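Local coordinates for protein hydrolase (Thermus thermophilus, PDB 1UFO) that is probably a serine hydrolase of the alpha/beta hydrolase fold, its natural substrate not established, at residues L8-L13 and L53-D58; L13-R18 and R93-E98; A25-L30 and A42-Y47; R83-F88 and G112-F117; A48-L53 and M223-L228. One frame throughout, in Å; residues are numbered along the deposited sequence.

Contact 1: residues L8-L13 and L53-D58; sequences LTLAGL and LLLAFD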
# COMPACT_ATOMS: atom_id res chain seq x y z
N LEU A 8 8.11 22.00 21.51
CA LEU A 8 8.20 21.38 22.83
C LEU A 8 9.65 21.08 23.08
O LEU A 8 10.47 21.18 22.16
CB LEU A 8 7.48 20.05 22.82
CG LEU A 8 6.05 20.12 22.37
CD1 LEU A 8 5.47 18.73 22.36
CD2 LEU A 8 5.26 21.00 23.38
N THR A 9 9.95 20.72 24.32
CA THR A 9 11.28 20.26 24.69
C THR A 9 11.15 18.83 25.15
O THR A 9 10.40 18.56 26.08
CB THR A 9 11.91 21.12 25.83
OG1 THR A 9 12.05 22.47 25.37
CG2 THR A 9 13.35 20.53 26.19
N LEU A 10 11.86 17.89 24.46
CA LEU A 10 11.80 16.47 24.82
C LEU A 10 13.20 15.94 24.80
O LEU A 10 13.90 16.17 23.84
CB LEU A 10 10.99 15.73 23.79
CG LEU A 10 9.50 16.01 23.82
CD1 LEU A 10 8.87 15.46 22.48
CD2 LEU A 10 8.91 15.29 24.99
N ALA A 11 13.62 15.33 25.91
CA ALA A 11 14.95 14.74 26.04
C ALA A 11 15.99 15.81 25.73
O ALA A 11 17.08 15.56 25.18
CB ALA A 11 15.04 13.57 25.05
N GLY A 12 15.65 17.04 26.06
CA GLY A 12 16.58 18.12 25.85
C GLY A 12 16.69 18.71 24.46
O GLY A 12 17.53 19.59 24.24
N LEU A 13 15.88 18.23 23.53
CA LEU A 13 15.87 18.74 22.17
C LEU A 13 14.59 19.54 21.86
O LEU A 13 13.54 19.26 22.46
CB LEU A 13 15.91 17.58 21.22
CG LEU A 13 17.26 16.90 21.29
CD1 LEU A 13 17.02 15.40 20.99
CD2 LEU A 13 18.24 17.60 20.34
N LEU A 53 -0.54 12.87 16.93
CA LEU A 53 0.26 13.97 17.40
C LEU A 53 1.62 13.79 16.74
O LEU A 53 2.36 12.83 17.06
CB LEU A 53 0.31 13.89 18.96
CG LEU A 53 0.86 15.11 19.68
CD1 LEU A 53 0.53 14.86 21.18
CD2 LEU A 53 2.35 15.30 19.45
N LEU A 54 1.92 14.66 15.80
CA LEU A 54 3.21 14.54 15.07
C LEU A 54 4.30 15.27 15.78
O LEU A 54 4.14 16.42 16.21
CB LEU A 54 3.11 15.17 13.71
CG LEU A 54 1.83 14.79 12.93
CD1 LEU A 54 1.87 15.58 11.55
CD2 LEU A 54 1.75 13.28 12.71
N LEU A 55 5.45 14.63 15.83
CA LEU A 55 6.68 15.21 16.40
C LEU A 55 7.83 15.08 15.40
O LEU A 55 7.95 14.05 14.80
CB LEU A 55 7.13 14.40 17.63
CG LEU A 55 6.09 14.34 18.75
CD1 LEU A 55 6.64 13.44 19.92
CD2 LEU A 55 5.88 15.70 19.37
N ALA A 56 8.66 16.11 15.26
CA ALA A 56 9.85 16.02 14.39
C ALA A 56 10.90 16.95 14.94
O ALA A 56 10.57 18.02 15.48
CB ALA A 56 9.46 16.44 12.98
N PHE A 57 12.16 16.55 14.86
CA PHE A 57 13.20 17.46 15.27
C PHE A 57 14.29 17.42 14.22
O PHE A 57 14.33 16.49 13.38
CB PHE A 57 13.74 17.11 16.65
CG PHE A 57 14.42 15.73 16.75
CD1 PHE A 57 15.82 15.63 16.66
CD2 PHE A 57 13.65 14.56 16.91
CE1 PHE A 57 16.46 14.35 16.74
CE2 PHE A 57 14.27 13.28 17.01
CZ PHE A 57 15.68 13.19 16.92
N ASP A 58 15.15 18.45 14.21
CA ASP A 58 16.21 18.49 13.22
C ASP A 58 17.37 17.54 13.55
O ASP A 58 17.79 17.44 14.70
CB ASP A 58 16.79 19.92 13.13
CG ASP A 58 15.85 20.91 12.51
OD1 ASP A 58 15.83 22.09 12.97
OD2 ASP A 58 15.13 20.53 11.58
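L10 and L55 meet because each swings CG to the side of its own backbone N, anti to the carbonyl carbon (chi1 -71° in L10, -59° in L55), which sends one methyl of each over the strand that lies between theirs. The two side chains cross at about a right angle, and L10 CD1 rests 4.0 Å from L55 CD1. L8, two residues back on the same face of its strand, adds a looser touch, its CD1 lying 4.3 Å from L55 CD2, and so L55 spends one methyl on each of two leucines. In the sheet, strand 3-10 lies at one edge and strand 13-20 runs between it and strand 52-56. L8 and L55 therefore come from strands that are not direct neighbours, and their branched side chains are long enough to meet over V15 and A17 of the strand between. The chain reverses from L10 to L13 in a type I' turn, a beta hairpin closed by L10 N to L13 O and L13 N to L10 O, both 2.9 Å. G12 suits this turn, since at its backbone angles a CB would jam against the carbonyl O of A11. Past the turn, L13 reaches CD1 obliquely to the ring of F57, 4.4 Å from CE1. F88 of helix 77-103 meets that ring edge-to-face, and E91 and V95 of the same helix also touch F57.

Contact 2: residues L13-R18 and R93-E98; sequences LSVLAR and RRVAEE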
# COMPACT_ATOMS: atom_id res chain seq x y z
N LEU A 13 15.88 18.23 23.53
CA LEU A 13 15.87 18.74 22.17
C LEU A 13 14.59 19.54 21.86
O LEU A 13 13.54 19.26 22.46
CB LEU A 13 15.91 17.58 21.22
CG LEU A 13 17.26 16.90 21.29
CD1 LEU A 13 17.02 15.40 20.99
CD2 LEU A 13 18.24 17.60 20.34
N SER A 14 14.72 20.49 20.92
CA SER A 14 13.62 21.34 20.47
C SER A 14 12.82 20.54 19.43
O SER A 14 13.34 20.24 18.33
CB SER A 14 14.12 22.63 19.82
OG SER A 14 13.00 23.46 19.56
N VAL A 15 11.60 20.18 19.80
CA VAL A 15 10.82 19.34 18.89
C VAL A 15 9.60 20.08 18.31
O VAL A 15 8.78 20.60 19.08
CB VAL A 15 10.36 18.10 19.68
CG1 VAL A 15 9.65 17.13 18.78
CG2 VAL A 15 11.57 17.37 20.24
N LEU A 16 9.49 20.15 16.97
CA LEU A 16 8.30 20.72 16.34
C LEU A 16 7.14 19.74 16.54
O LEU A 16 7.25 18.51 16.29
CB LEU A 16 8.58 20.98 14.87
CG LEU A 16 7.41 21.50 14.06
CD1 LEU A 16 7.14 22.86 14.54
CD2 LEU A 16 7.79 21.58 12.52
N ALA A 17 6.02 20.24 16.97
CA ALA A 17 4.87 19.38 17.18
C ALA A 17 3.61 19.87 16.50
O ALA A 17 3.31 21.08 16.54
CB ALA A 17 4.57 19.21 18.68
N ARG A 18 2.89 18.98 15.85
CA ARG A 18 1.60 19.35 15.26
C ARG A 18 0.62 18.57 16.09
O ARG A 18 0.50 17.34 16.02
CB ARG A 18 1.55 18.94 13.79
CG ARG A 18 0.36 19.49 13.09
CD ARG A 18 0.67 20.85 12.33
NE ARG A 18 -0.48 21.15 11.46
CZ ARG A 18 -0.96 20.25 10.59
NH1 ARG A 18 -0.36 19.05 10.49
NH2 ARG A 18 -2.10 20.50 9.90
N ARG A 93 15.71 8.06 19.81
CA ARG A 93 15.23 7.10 20.79
C ARG A 93 14.89 7.85 22.10
O ARG A 93 13.85 7.55 22.73
CB ARG A 93 16.27 6.03 21.05
CG ARG A 93 15.66 4.93 21.84
CD ARG A 93 16.53 3.72 21.93
NE ARG A 93 15.80 2.68 22.69
CZ ARG A 93 16.09 1.39 22.63
NH1 ARG A 93 15.41 0.52 23.38
NH2 ARG A 93 17.05 0.98 21.80
N ARG A 94 15.73 8.81 22.47
CA ARG A 94 15.44 9.57 23.72
C ARG A 94 14.17 10.41 23.58
O ARG A 94 13.32 10.43 24.51
CB ARG A 94 16.64 10.44 24.14
CG ARG A 94 17.77 9.56 24.73
CD ARG A 94 18.88 10.42 25.31
NE ARG A 94 19.59 11.13 24.25
CZ ARG A 94 19.54 12.43 23.96
NH1 ARG A 94 20.26 12.92 22.93
NH2 ARG A 94 18.79 13.26 24.68
N VAL A 95 13.99 11.01 22.41
CA VAL A 95 12.78 11.82 22.18
C VAL A 95 11.53 10.93 22.25
O VAL A 95 10.52 11.29 22.85
CB VAL A 95 12.85 12.55 20.81
CG1 VAL A 95 11.43 13.20 20.44
CG2 VAL A 95 13.96 13.67 20.88
N ALA A 96 11.58 9.79 21.59
CA ALA A 96 10.43 8.86 21.56
C ALA A 96 10.10 8.36 22.93
O ALA A 96 8.94 8.28 23.30
CB ALA A 96 10.76 7.68 20.58
N GLU A 97 11.12 7.93 23.68
CA GLU A 97 10.86 7.41 25.02
C GLU A 97 10.28 8.50 25.92
O GLU A 97 9.36 8.18 26.67
CB GLU A 97 12.15 6.74 25.59
CG GLU A 97 12.46 5.54 24.79
CD GLU A 97 13.80 4.92 25.18
OE1 GLU A 97 14.69 5.64 25.76
OE2 GLU A 97 13.95 3.72 24.85
N GLU A 98 10.73 9.75 25.82
CA GLU A 98 10.16 10.81 26.64
C GLU A 98 8.71 11.10 26.16
O GLU A 98 7.80 11.32 26.99
CB GLU A 98 11.01 12.10 26.56
CG GLU A 98 10.38 13.35 27.24
CD GLU A 98 10.02 13.11 28.69
OE1 GLU A 98 9.09 13.83 29.20
OE2 GLU A 98 10.69 12.23 29.29
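Apolar contact carries this pairing of strand and helix, and V95 supplies the helix side of it with both of its methyls. V95 CG2 lies 3.5 Å from L13 CD1, a snug approach for two methyl carbons, with the side chains crossing at about a right angle. The other branch, V95 CG1, points at V15 CG2 tip to tip, 4.2 Å away. The division follows from the torsion of V95: with CG1 anti to the backbone N (chi1 170°) and CG2 beside it, the two methyls splay towards different residues of the strand. L13 and V15 alternate with S14, so both turn to the same face of the strand. A beta-branched valine is well placed on the strand and short enough on the helix to let the two elements lie close, while L13, at the start of the strand, has its CA nearest that of V95, and its longer side chain brings CD1 up to CG2.

A charged pair lies on the far side of the helix from the strand. R93 NE gives a hydrogen bond of 3.0 Å to E97 OE2, part of a salt bridge one helical turn along. The carboxylate oxygen lies nearly in the guanidinium plane, yet it is met from above its own carboxylate plane, 49° out. R93 has a second acidic partner in E125, through NH2.

Helix 77-103 thus packs across one face of the sheet, where V95 also touches F57. Strand 13-20 is bonded on its two sides to strands 3-10 and 52-56, and its L16, pointing to the opposite face, touches helix 37-42.

Contact 3: residues A25-L30 and A42-Y47; sequences ALLLAL and ALLPGY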
# COMPACT_ATOMS: atom_id res chain seq x y z
N ALA A 25 -2.65 8.86 19.07
CA ALA A 25 -1.33 8.18 18.92
C ALA A 25 -0.25 9.19 18.66
O ALA A 25 -0.55 10.35 18.29
CB ALA A 25 -1.39 7.23 17.67
N LEU A 26 1.03 8.79 18.82
CA LEU A 26 2.16 9.71 18.52
C LEU A 26 2.83 9.21 17.24
O LEU A 26 2.92 8.02 17.04
CB LEU A 26 3.25 9.60 19.65
CG LEU A 26 2.85 10.20 20.99
CD1 LEU A 26 3.64 9.48 22.14
CD2 LEU A 26 3.14 11.71 20.89
N LEU A 27 3.31 10.13 16.42
CA LEU A 27 4.13 9.72 15.26
C LEU A 27 5.37 10.60 15.34
O LEU A 27 5.30 11.81 15.18
CB LEU A 27 3.40 9.96 13.93
CG LEU A 27 4.19 9.59 12.68
CD1 LEU A 27 4.59 8.08 12.75
CD2 LEU A 27 3.44 9.87 11.41
N LEU A 28 6.52 9.97 15.58
CA LEU A 28 7.81 10.69 15.54
C LEU A 28 8.31 10.55 14.12
O LEU A 28 8.50 9.41 13.66
CB LEU A 28 8.85 10.09 16.57
CG LEU A 28 10.27 10.69 16.44
CD1 LEU A 28 10.28 12.21 16.66
CD2 LEU A 28 11.21 10.00 17.54
N ALA A 29 8.54 11.67 13.46
CA ALA A 29 8.98 11.68 12.02
C ALA A 29 10.39 12.17 11.92
O ALA A 29 10.74 13.18 12.52
CB ALA A 29 8.03 12.57 11.19
N LEU A 30 11.20 11.46 11.13
CA LEU A 30 12.63 11.66 10.95
C LEU A 30 12.89 11.98 9.50
O LEU A 30 12.64 11.18 8.60
CB LEU A 30 13.44 10.40 11.31
CG LEU A 30 13.05 9.89 12.72
CD1 LEU A 30 13.88 8.58 12.99
CD2 LEU A 30 13.37 10.92 13.87
N ALA A 42 5.39 18.56 6.87
CA ALA A 42 4.55 19.08 5.80
C ALA A 42 4.21 18.00 4.75
O ALA A 42 3.24 18.17 4.05
CB ALA A 42 5.29 20.24 5.09
N LEU A 43 5.03 16.95 4.72
CA LEU A 43 4.78 15.86 3.73
C LEU A 43 3.82 14.81 4.34
O LEU A 43 3.60 13.75 3.66
CB LEU A 43 6.17 15.22 3.39
CG LEU A 43 7.11 16.14 2.57
CD1 LEU A 43 8.53 15.58 2.63
CD2 LEU A 43 6.59 16.35 1.16
N LEU A 44 3.28 15.02 5.53
CA LEU A 44 2.33 14.08 6.13
C LEU A 44 0.95 14.76 6.27
O LEU A 44 0.40 14.83 7.35
CB LEU A 44 2.83 13.56 7.48
CG LEU A 44 4.22 12.89 7.39
CD1 LEU A 44 4.78 12.57 8.75
CD2 LEU A 44 4.18 11.60 6.59
N PRO A 45 0.41 15.23 5.17
CA PRO A 45 -0.91 15.88 5.26
C PRO A 45 -1.99 14.91 5.76
O PRO A 45 -1.99 13.72 5.45
CB PRO A 45 -1.14 16.34 3.81
CG PRO A 45 -0.55 15.22 2.99
CD PRO A 45 0.80 15.02 3.76
N GLY A 46 -2.93 15.45 6.56
CA GLY A 46 -4.03 14.69 7.09
C GLY A 46 -3.79 13.82 8.33
O GLY A 46 -4.73 13.30 8.91
N TYR A 47 -2.54 13.67 8.72
CA TYR A 47 -2.22 12.79 9.81
C TYR A 47 -2.68 13.40 11.15
O TYR A 47 -3.34 12.71 11.90
CB TYR A 47 -0.71 12.51 9.86
CG TYR A 47 -0.18 11.47 8.89
CD1 TYR A 47 0.58 10.44 9.38
CD2 TYR A 47 -0.41 11.56 7.53
CE1 TYR A 47 1.15 9.44 8.52
CE2 TYR A 47 0.16 10.61 6.63
CZ TYR A 47 0.94 9.57 7.18
OH TYR A 47 1.50 8.64 6.33
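Strand 25-30 runs extended while residues 42-47 leave helix 37-42 and fold back through a type II turn from L44 to Y47, so that L27 faces Y47 and A29 faces L44, with CA atoms 8.9 Å apart for L27 and Y47 and 9.2 Å for A29 and L44. Positive phi in the turn falls on G46, which a glycine accepts readily, and P45 fits the position before it with its phi of -62°.

L27 is the reaching side chain from the strand. Its CG stands anti to the backbone N (chi1 179°), and this extension carries CD2 to the ring of Y47, 3.6 Å from CD1 and 3.7 Å from CE1. The approach is oblique to the ring. The same methyl also lies 4.0 Å from L44 CD1, wedged between leucine and tyrosine. A29 takes the neighbouring place on that face of the strand: its CB is 4.1 Å from L44 CD1, and so small a residue lets the leucine methyl settle close to the backbone.

Within the turn, L44 CB lies 3.8 Å above one face of the Y47 ring, shifted toward its rim, while P45 O lies at the ring's edge and in its plane. The polar end of the tyrosine is not wasted in these apolar surroundings, because Y47 OH is hydrogen-bonded to A224 O in helix 221-236.

Strands 25-30 and 52-56 are parallel neighbours, and the connection between them passes through helix 37-42: a beta-alpha-beta crossover, the repeated unit of the alpha/beta hydrolase sheet, whose linking loop is here pinned over the first strand.

Contact 4: residues R83-F88 and G112-F117; sequences RVALGF and GSLGAF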
# COMPACT_ATOMS: atom_id res chain seq x y z
N ARG A 83 27.42 9.41 10.17
CA ARG A 83 27.62 9.92 11.54
C ARG A 83 26.38 10.79 11.90
O ARG A 83 25.86 10.72 13.04
CB ARG A 83 28.94 10.70 11.58
CG ARG A 83 29.15 11.48 12.89
CD ARG A 83 28.87 10.63 14.16
NE ARG A 83 29.64 9.39 14.22
CZ ARG A 83 29.45 8.41 15.11
NH1 ARG A 83 30.20 7.31 15.10
NH2 ARG A 83 28.49 8.50 16.05
N VAL A 84 25.89 11.60 10.96
CA VAL A 84 24.58 12.33 11.20
C VAL A 84 23.49 11.24 11.54
O VAL A 84 22.75 11.42 12.52
CB VAL A 84 24.09 13.05 9.96
CG1 VAL A 84 22.58 13.55 10.15
CG2 VAL A 84 24.97 14.33 9.69
N ALA A 85 23.41 10.14 10.79
CA ALA A 85 22.40 9.09 11.08
C ALA A 85 22.53 8.47 12.45
O ALA A 85 21.53 8.29 13.16
CB ALA A 85 22.50 7.98 10.03
N LEU A 86 23.77 8.19 12.86
CA LEU A 86 23.96 7.61 14.20
C LEU A 86 23.56 8.61 15.32
O LEU A 86 23.03 8.17 16.36
CB LEU A 86 25.45 7.17 14.32
CG LEU A 86 25.73 5.89 13.53
CD1 LEU A 86 27.25 5.79 13.43
CD2 LEU A 86 25.16 4.65 14.23
N GLY A 87 23.84 9.87 15.12
CA GLY A 87 23.51 10.91 16.10
C GLY A 87 21.99 11.05 16.14
O GLY A 87 21.34 11.12 17.21
N PHE A 88 21.43 11.09 14.95
CA PHE A 88 19.95 11.25 14.81
C PHE A 88 19.23 10.06 15.48
O PHE A 88 18.18 10.23 16.17
CB PHE A 88 19.61 11.32 13.30
CG PHE A 88 18.24 11.92 12.96
CD1 PHE A 88 17.55 12.71 13.83
CD2 PHE A 88 17.78 11.77 11.65
CE1 PHE A 88 16.38 13.42 13.40
CE2 PHE A 88 16.65 12.45 11.18
CZ PHE A 88 15.94 13.29 12.05
N GLY A 112 11.95 9.42 6.41
CA GLY A 112 12.07 9.62 4.96
C GLY A 112 13.52 9.60 4.54
O GLY A 112 14.33 10.31 5.11
N SER A 113 13.87 8.69 3.62
CA SER A 113 15.25 8.58 3.09
C SER A 113 16.22 8.28 4.27
O SER A 113 16.14 7.21 4.88
CB SER A 113 15.55 9.87 2.28
OG SER A 113 16.69 9.71 1.48
N LEU A 114 17.18 9.16 4.61
CA LEU A 114 18.11 8.84 5.69
C LEU A 114 17.30 8.58 6.95
O LEU A 114 17.69 7.75 7.76
CB LEU A 114 19.10 9.98 5.87
CG LEU A 114 20.21 9.63 6.85
CD1 LEU A 114 21.15 8.55 6.32
CD2 LEU A 114 20.97 10.92 7.20
N GLY A 115 16.19 9.26 7.13
CA GLY A 115 15.35 9.02 8.32
C GLY A 115 14.75 7.59 8.35
O GLY A 115 14.55 7.04 9.42
N ALA A 116 14.54 7.00 7.15
CA ALA A 116 14.03 5.62 7.09
C ALA A 116 15.15 4.69 7.54
O ALA A 116 14.91 3.67 8.25
CB ALA A 116 13.61 5.30 5.65
N PHE A 117 16.41 5.02 7.16
CA PHE A 117 17.52 4.19 7.60
C PHE A 117 17.68 4.29 9.11
O PHE A 117 17.99 3.30 9.77
CB PHE A 117 18.83 4.66 6.89
CG PHE A 117 20.01 3.83 7.27
CD1 PHE A 117 20.17 2.54 6.74
CD2 PHE A 117 20.99 4.34 8.15
CE1 PHE A 117 21.26 1.76 7.09
CE2 PHE A 117 22.10 3.57 8.48
CZ PHE A 117 22.23 2.27 7.95
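L114 meets A85 and V84 where the start of helix 114-124 comes up against helix 77-103. From its CB, CG is carried anti to the backbone N (chi1 -172°), leaning out from the helix toward the other segment, and there the chain forks. CD1 takes the nearer target, A85 CB, at 4.0 Å. CD2 goes the other way and stops 4.3 Å from V84 CG1. One leucine thus spreads over two successive residues of the facing helix, and the alanine, with no more than a methyl, lets the backbones draw together: the CA atoms of A85 and L114 are 6.9 Å apart.

A85 CB has a second neighbour in F117, one turn further along. It sits at the edge of the F117 ring, near its plane, 4.4 Å from CD2. Between these two comes G115, where a CB would be crowded by G112 N, only 3.1 Å away, so glycine suits the tight turn.

That turn has the GxSxG pattern of a nucleophile elbow. S113 has the strained positive phi of 60° and its O accepts bonds from both A116 N and F117 N; its OG is hydrogen-bonded to H217 NE2, consistent with a Ser-His-Asp triad completed by D183.

Helix 114-124 follows strand 107-112 directly, and G112 still bonds to L30 of strand 25-30. Helix 77-103 lies alongside, with V81 and Y82 also touching L114, and L158 of helix 153-160 adds to the packing round F117.

Contact 5: residues A48-L53 and M223-L228; sequences AERGFL and MARVGL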
# COMPACT_ATOMS: atom_id res chain seq x y z
N ALA A 48 -2.37 14.68 11.34
CA ALA A 48 -2.79 15.32 12.59
C ALA A 48 -4.30 15.41 12.64
O ALA A 48 -4.94 15.14 13.70
CB ALA A 48 -2.11 16.65 12.73
N GLU A 49 -4.90 15.71 11.48
CA GLU A 49 -6.38 15.79 11.43
C GLU A 49 -7.10 14.50 11.77
O GLU A 49 -8.28 14.47 12.18
CB GLU A 49 -6.79 16.30 10.03
CG GLU A 49 -6.29 17.65 9.73
CD GLU A 49 -4.83 17.75 9.28
OE1 GLU A 49 -4.12 16.74 9.20
OE2 GLU A 49 -4.40 18.87 9.01
N ARG A 50 -6.41 13.36 11.64
CA ARG A 50 -6.93 12.04 11.91
C ARG A 50 -6.63 11.67 13.38
O ARG A 50 -7.06 10.63 13.87
CB ARG A 50 -6.25 11.08 10.94
CG ARG A 50 -6.82 9.77 10.70
CD ARG A 50 -8.11 9.91 9.88
NE ARG A 50 -7.98 10.14 8.45
CZ ARG A 50 -7.91 9.19 7.49
NH1 ARG A 50 -7.92 7.89 7.78
NH2 ARG A 50 -7.95 9.57 6.21
N GLY A 51 -5.86 12.51 14.08
CA GLY A 51 -5.64 12.22 15.49
C GLY A 51 -4.20 11.87 15.86
O GLY A 51 -3.92 11.53 17.02
N PHE A 52 -3.27 11.95 14.92
CA PHE A 52 -1.85 11.66 15.27
C PHE A 52 -1.13 12.92 15.71
O PHE A 52 -1.16 13.95 15.01
CB PHE A 52 -1.13 11.04 14.04
CG PHE A 52 -1.60 9.65 13.75
CD1 PHE A 52 -2.79 9.43 13.06
CD2 PHE A 52 -0.87 8.55 14.23
CE1 PHE A 52 -3.23 8.10 12.86
CE2 PHE A 52 -1.30 7.27 14.03
CZ PHE A 52 -2.51 7.04 13.32
N LEU A 53 -0.54 12.87 16.93
CA LEU A 53 0.26 13.97 17.40
C LEU A 53 1.62 13.79 16.74
O LEU A 53 2.36 12.83 17.06
CB LEU A 53 0.31 13.89 18.96
CG LEU A 53 0.86 15.11 19.68
CD1 LEU A 53 0.53 14.86 21.18
CD2 LEU A 53 2.35 15.30 19.45
N MSE A 223 1.61 8.16 -1.22
CA MSE A 223 2.36 7.42 -0.21
C MSE A 223 1.92 7.85 1.18
O MSE A 223 1.74 7.02 2.04
CB MSE A 223 3.87 7.72 -0.38
CG MSE A 223 4.57 6.98 -1.54
SE MSE A 223 6.36 7.61 -1.63
CE MSE A 223 6.67 7.26 -3.56
N ALA A 224 1.74 9.14 1.42
CA ALA A 224 1.35 9.52 2.76
C ALA A 224 0.03 8.94 3.15
O ALA A 224 -0.16 8.52 4.27
CB ALA A 224 1.32 11.08 2.84
N ARG A 225 -0.94 8.97 2.21
CA ARG A 225 -2.27 8.45 2.48
C ARG A 225 -2.23 6.93 2.77
O ARG A 225 -2.88 6.46 3.71
CB ARG A 225 -3.18 8.79 1.28
CG ARG A 225 -4.68 8.31 1.46
CD ARG A 225 -5.27 9.10 2.61
NE ARG A 225 -6.75 9.20 2.77
CZ ARG A 225 -7.56 10.10 2.19
NH1 ARG A 225 -8.84 10.05 2.51
NH2 ARG A 225 -7.17 11.03 1.31
N VAL A 226 -1.40 6.18 2.03
CA VAL A 226 -1.31 4.74 2.30
C VAL A 226 -0.63 4.48 3.67
O VAL A 226 -1.00 3.58 4.42
CB VAL A 226 -0.54 4.05 1.15
CG1 VAL A 226 -0.22 2.62 1.52
CG2 VAL A 226 -1.42 4.09 -0.09
N GLY A 227 0.36 5.31 4.00
CA GLY A 227 1.05 5.13 5.26
C GLY A 227 0.09 5.40 6.43
O GLY A 227 0.22 4.72 7.45
N LEU A 228 -0.83 6.34 6.28
CA LEU A 228 -1.77 6.65 7.34
C LEU A 228 -2.73 5.45 7.55
O LEU A 228 -3.03 5.07 8.68
CB LEU A 228 -2.55 7.91 6.94
CG LEU A 228 -3.61 8.38 7.94
CD1 LEU A 228 -2.97 8.77 9.30
CD2 LEU A 228 -4.23 9.63 7.29
O HOH W 1 -7.97 7.46 4.30
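L228 sends one methyl to each of two residues. Its CD2 sits over the centre of one face of the R50 guanidinium, 3.7 Å from CZ, and its CD1 approaches the F52 ring obliquely, 3.6 Å from CE1. Leucine suits the place because its fork serves a flat cation and an aromatic ring together. At the rim of the R50 group comes R225, whose NE is 3.7 Å from R50 NH2, the two guanidinium planes standing 79° apart. Water 1 bridges these like charges, accepting from R50 NH2 at 2.8 Å and from R225 NE at 2.6 Å, in the plane of both groups.

R50 is bent at chi2 and chi3 (71° and 79°), which folds its flat end back over the leucine. Acids outside the pair probably offset the two charges: E232 binds R50 NH1, and E236 of the second subunit binds R225 NH1. With R50 replaced by an alanine, L228 CD2 would probably lose the flat group over it, E232 its salt bridge to NH1, and the water one of its two donors, leaving R225 NE.

Packing of R50 and V226 against their counterparts in the second subunit places this partly buried contact at the dimer interface, where the last helix of the alpha/beta hydrolase fold, 221-236, backs onto the start of strand 52-56.

How the contacts relate
Contacts 1 and 2 share L13 and have centres 3 Å apart, forming one apolar layer between the hairpin end of the sheet and helix 77-103. Contacts 3 and 5, with centres 6 Å apart, lie on the opposite face and are joined through the tyrosine hydroxyl, Y47 OH to A224 O, 2.6 Å. Strand 52-56 ties the two groups: L53 belongs to contacts 1 and 5, and L55 O to A29 N, 2.8 Å, joins contacts 1 and 3. Contact 4 holds the probable nucleophile elbow; L30 O to G112 N, 2.9 Å, connects it to contact 3. Contact 5, at the subunit interface, is farthest from it, with centres 22 Å apart.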